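Phosphoglycerol transferase GacH (Streptococcus pyogenes MGAS5005, PDB 6DGM) probably transfers glycerol phosphate to the streptococcal rhamnose polysaccharide, through a manganese-binding catalytic domain of the sulfatase and lipoteichoic acid synthase type. Local coordinates at residues Ser50-Val55 with His62-Asn67; Lys225-Glu230 with Gly274-Ser279. All coordinates share one frame; numbering follows the deposited sequence.

Contact 1: residues Ser50-Val55 with His62-Asn67; sequences SDPDRV and HDVLPN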
# COMPACT_ATOMS: atom_id res chain seq x y z
N SER A 50 5.94 1.55 11.58
CA SER A 50 7.29 1.78 11.08
C SER A 50 8.26 1.49 12.21
O SER A 50 8.09 1.99 13.33
CB SER A 50 7.45 3.21 10.56
OG SER A 50 8.66 3.35 9.83
N ASP A 51 9.29 0.72 11.91
CA ASP A 51 10.22 0.26 12.93
C ASP A 51 10.91 1.44 13.58
O ASP A 51 11.65 2.16 12.90
CB ASP A 51 11.27 -0.64 12.28
CG ASP A 51 12.14 -1.36 13.28
OD1 ASP A 51 12.13 -1.02 14.49
OD2 ASP A 51 12.86 -2.29 12.86
N PRO A 52 10.73 1.67 14.88
CA PRO A 52 11.44 2.79 15.52
C PRO A 52 12.95 2.65 15.52
O PRO A 52 13.66 3.65 15.69
CB PRO A 52 10.86 2.83 16.94
CG PRO A 52 10.16 1.53 17.14
CD PRO A 52 9.85 0.94 15.81
N ASP A 53 13.48 1.44 15.31
CA ASP A 53 14.92 1.23 15.28
C ASP A 53 15.60 2.00 14.16
O ASP A 53 16.82 2.22 14.24
CB ASP A 53 15.20 -0.27 15.15
CG ASP A 53 16.67 -0.60 15.30
OD1 ASP A 53 17.42 0.25 15.84
OD2 ASP A 53 17.07 -1.70 14.87
N ARG A 54 14.87 2.41 13.12
CA ARG A 54 15.47 3.19 12.05
C ARG A 54 15.58 4.67 12.39
O ARG A 54 16.22 5.42 11.64
CB ARG A 54 14.65 3.08 10.76
CG ARG A 54 14.98 1.90 9.91
CD ARG A 54 14.43 2.09 8.49
NE ARG A 54 13.00 2.30 8.47
CZ ARG A 54 12.10 1.34 8.66
NH1 ARG A 54 12.50 0.09 8.89
NH2 ARG A 54 10.81 1.62 8.61
N VAL A 55 14.94 5.12 13.45
CA VAL A 55 15.05 6.51 13.88
C VAL A 55 16.32 6.65 14.70
O VAL A 55 16.43 6.08 15.79
CB VAL A 55 13.80 6.95 14.66
CG1 VAL A 55 13.88 8.42 14.98
CG2 VAL A 55 12.56 6.62 13.84
N HIS A 62 13.46 -3.19 23.93
CA HIS A 62 13.27 -4.48 23.30
C HIS A 62 12.92 -4.27 21.84
O HIS A 62 12.39 -3.23 21.46
CB HIS A 62 12.10 -5.26 23.93
CG HIS A 62 12.30 -5.59 25.38
ND1 HIS A 62 12.25 -4.63 26.37
CD2 HIS A 62 12.55 -6.76 26.00
CE1 HIS A 62 12.46 -5.21 27.54
NE2 HIS A 62 12.65 -6.50 27.34
N ASP A 63 13.22 -5.28 21.03
CA ASP A 63 12.74 -5.29 19.66
C ASP A 63 11.23 -5.48 19.69
O ASP A 63 10.74 -6.44 20.30
CB ASP A 63 13.41 -6.45 18.92
CG ASP A 63 13.13 -6.45 17.44
OD1 ASP A 63 12.31 -5.64 16.96
OD2 ASP A 63 13.76 -7.27 16.75
N VAL A 64 10.49 -4.56 19.07
CA VAL A 64 9.03 -4.63 19.09
C VAL A 64 8.45 -5.11 17.76
O VAL A 64 7.23 -5.25 17.65
CB VAL A 64 8.37 -3.30 19.53
CG1 VAL A 64 8.79 -3.00 20.98
CG2 VAL A 64 8.72 -2.16 18.59
N LEU A 65 9.30 -5.36 16.77
CA LEU A 65 8.85 -5.95 15.51
C LEU A 65 9.64 -7.21 15.19
O LEU A 65 10.03 -7.41 14.03
CB LEU A 65 8.98 -4.93 14.38
CG LEU A 65 8.06 -3.71 14.47
CD1 LEU A 65 8.29 -2.82 13.25
CD2 LEU A 65 6.60 -4.08 14.56
N PRO A 66 9.92 -8.10 16.16
CA PRO A 66 10.75 -9.27 15.81
C PRO A 66 10.10 -10.20 14.80
O PRO A 66 10.79 -10.69 13.89
CB PRO A 66 10.98 -9.96 17.16
CG PRO A 66 9.81 -9.55 17.98
CD PRO A 66 9.50 -8.13 17.57
N ASN A 67 8.79 -10.43 14.90
CA ASN A 67 8.14 -11.33 13.94
C ASN A 67 8.05 -10.69 12.56
O ASN A 67 8.24 -11.37 11.55
CB ASN A 67 6.75 -11.72 14.43
CG ASN A 67 6.79 -12.52 15.72
OD1 ASN A 67 7.35 -13.61 15.76
ND2 ASN A 67 6.21 -11.98 16.77
O HOH W 1 12.00 -2.76 16.75
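D51 and L65 are where the backbones of 50-55 and 62-67 come nearest, their CA atoms 6.9 Å apart. Past D51 the first segment winds into the short 3-10 turn 52-54, while the second leaves its extended course after D63 and turns at V64 and L65, the latter the N-cap residue of helix 66-74. No direct hydrogen bond joins them. Instead the CD1 methyl of L65 lies against the backbone of D51, 3.6 Å from D51 CA, and the two side chains run past one another in opposing senses. The apolar leucine suits this buried place. Next to it P52 CG lies 4.2 Å from V64 CG2; L242 of helix 229-257 touches both residues.

The polar link is one water. It donates to D51 OD1 and to D63 OD1, at 2.9 Å each, bridging two carboxylate oxygens 5.2 Å apart. With CG anti to the backbone N (chi1 -170°), D51 brings its carboxylate within reach of this water and of D53 N, which bonds D51 OD1 at 2.9 Å from above the carboxylate plane. D63 OD1 takes L65 N in the same manner at 3.0 Å and forms a salt bridge with K69, which probably eases the like charges. Each aspartate closes an Asx turn: D51 after strand 40-46, D63 between strand 58-60 and helix 66-74. In this alkaline-phosphatase-type fold the S50 side chain lies about 7 Å from that of H271, a manganese ligand.

Contact 2: residues Lys225-Glu230 with Gly274-Ser279; sequences KNFTEE and GLYPDS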
# COMPACT_ATOMS: atom_id res chain seq x y z
N LYS A 225 16.87 10.88 22.20
CA LYS A 225 17.83 11.88 22.64
C LYS A 225 17.16 13.25 22.71
O LYS A 225 16.55 13.70 21.74
CB LYS A 225 19.01 11.92 21.66
CG LYS A 225 20.14 12.84 22.09
CD LYS A 225 21.29 12.83 21.08
CE LYS A 225 22.35 13.85 21.46
NZ LYS A 225 23.58 13.73 20.63
N ASN A 226 17.24 13.88 23.89
CA ASN A 226 16.68 15.21 24.09
C ASN A 226 15.17 15.25 23.89
O ASN A 226 14.60 16.33 23.69
CB ASN A 226 17.36 16.23 23.19
CG ASN A 226 18.82 16.37 23.51
OD1 ASN A 226 19.19 16.43 24.67
ND2 ASN A 226 19.66 16.40 22.48
N PHE A 227 14.50 14.11 23.98
CA PHE A 227 13.05 14.11 23.88
C PHE A 227 12.43 14.71 25.14
O PHE A 227 12.97 14.57 26.25
CB PHE A 227 12.50 12.70 23.73
CG PHE A 227 12.54 12.17 22.33
CD1 PHE A 227 13.40 12.68 21.38
CD2 PHE A 227 11.70 11.14 21.97
CE1 PHE A 227 13.44 12.15 20.09
CE2 PHE A 227 11.71 10.62 20.69
CZ PHE A 227 12.58 11.12 19.75
N THR A 228 11.27 15.33 24.97
CA THR A 228 10.46 15.72 26.11
C THR A 228 9.84 14.48 26.76
O THR A 228 9.81 13.39 26.18
CB THR A 228 9.32 16.63 25.66
OG1 THR A 228 8.44 15.89 24.81
CG2 THR A 228 9.86 17.84 24.91
N GLU A 229 9.33 14.66 27.98
CA GLU A 229 8.62 13.57 28.64
C GLU A 229 7.47 13.06 27.77
O GLU A 229 7.27 11.85 27.63
CB GLU A 229 8.10 14.05 29.99
CG GLU A 229 9.19 14.35 31.01
CD GLU A 229 9.70 15.81 30.99
OE1 GLU A 229 9.51 16.54 29.98
OE2 GLU A 229 10.30 16.23 32.00
N GLU A 230 6.71 13.98 27.17
CA GLU A 230 5.58 13.60 26.33
C GLU A 230 6.03 12.80 25.11
O GLU A 230 5.40 11.81 24.75
CB GLU A 230 4.82 14.85 25.90
CG GLU A 230 3.66 14.62 24.95
CD GLU A 230 2.92 15.92 24.57
OE1 GLU A 230 3.30 17.01 25.05
OE2 GLU A 230 1.96 15.83 23.78
N GLY A 274 3.18 10.41 14.04
CA GLY A 274 3.56 11.79 14.20
C GLY A 274 3.91 12.09 15.65
O GLY A 274 3.22 12.86 16.33
N LEU A 275 4.94 11.42 16.15
CA LEU A 275 5.37 11.65 17.52
C LEU A 275 6.83 12.06 17.66
O LEU A 275 7.22 12.45 18.76
CB LEU A 275 5.13 10.41 18.39
CG LEU A 275 5.81 9.10 17.96
CD1 LEU A 275 7.25 9.01 18.42
CD2 LEU A 275 5.00 7.91 18.46
N TYR A 276 7.62 11.99 16.58
CA TYR A 276 9.04 12.30 16.70
C TYR A 276 9.30 13.76 16.35
O TYR A 276 8.74 14.27 15.37
CB TYR A 276 9.84 11.47 15.70
CG TYR A 276 9.71 9.97 15.79
CD1 TYR A 276 10.45 9.25 16.72
CD2 TYR A 276 8.89 9.25 14.92
CE1 TYR A 276 10.37 7.88 16.80
CE2 TYR A 276 8.79 7.87 14.99
CZ TYR A 276 9.54 7.18 15.94
OH TYR A 276 9.47 5.80 16.01
N PRO A 277 10.15 14.44 17.10
CA PRO A 277 10.69 15.72 16.63
C PRO A 277 11.69 15.49 15.51
O PRO A 277 12.28 14.42 15.38
CB PRO A 277 11.36 16.30 17.88
CG PRO A 277 11.80 15.10 18.64
CD PRO A 277 10.75 14.02 18.38
N ASP A 278 11.89 16.52 14.69
CA ASP A 278 12.83 16.39 13.58
C ASP A 278 14.22 16.01 14.06
O ASP A 278 14.96 15.32 13.35
CB ASP A 278 12.89 17.67 12.75
CG ASP A 278 11.74 17.80 11.76
OD1 ASP A 278 10.94 16.86 11.60
OD2 ASP A 278 11.64 18.89 11.14
N SER A 279 14.60 16.45 15.26
CA SER A 279 15.92 16.12 15.78
C SER A 279 16.14 14.62 15.88
O SER A 279 17.29 14.16 15.84
CB SER A 279 16.07 16.74 17.17
OG SER A 279 15.22 16.08 18.07
O HOH W 2 16.63 13.85 19.00
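The pyrrolidine ring of P277 lies over one face of the F227 ring, a CH-pi contact that pins two surface loops of the sulfatase-type fold together: the one leading into helix 229-257 and the one between strands 263-269 and 290-297. P277 CD stands 4.0 Å from the centroid of the F227 ring, 26° off the normal and displaced toward the rim, while P277 CG reaches 3.7 Å from F227 CE1. The phenylalanine and proline side chains lie nearly perpendicular to each other. Proline suits the spot because its ring is rigid and its CD hydrogens, next to nitrogen, are slightly polarised toward the aromatic cloud.

Y276 meets the same phenyl ring differently, edge against edge: F227 CZ comes 4.1 Å from Y276 CD1, each atom lying near the plane of the other's ring. F227 gets there because its CG stands beside the backbone N and anti to the carbonyl carbon (chi1 -82°), which brings the ring toward the other loop. Over one face of the tyrosine, L275 CD1 sits 3.5 Å above the ring centre, so the neighbour in sequence packs that face.

Farther out, V58 of strand 58-60 touches the side chains of both F227 and Y276, and the start of helix 229-257 adds N232 against F227 and E231 against P277. The backbone N of Y276 is bonded to the hydroxyl of Y85. T228 is the N-cap of that helix, and a capping box forms there: the short threonine hydroxyl, well suited to the task, caps a backbone N of the first turn, while E231 OE1 accepts from T228 N. Where the contact meets solvent, the loops are joined by a water that donates to K225 O at 2.7 Å and is hydrogen-bonded to S279 OG at 2.8 Å.

Leaving strand 40-46, the chain first makes contact 1, where 62-67 returns to 50-55 and closes a short loop that contains strand 58-60. Contact 2 follows in series: 274-279 comes back to 225-230 and closes a larger loop holding helix 229-257 and strand 263-269. Neither loop crosses or encloses the other. Their centres are about 17 Å apart, yet they touch through Y276, whose OH lies 3.4 Å from P52 CB and whose CZ lies 3.7 Å from V55 CG2. Strand 58-60 pairs with strand 222-224, and helix 229-257 packs against both contacts, tying together loops whose S50 and Y276 side chains are about 11 and 13 Å from the manganese ion.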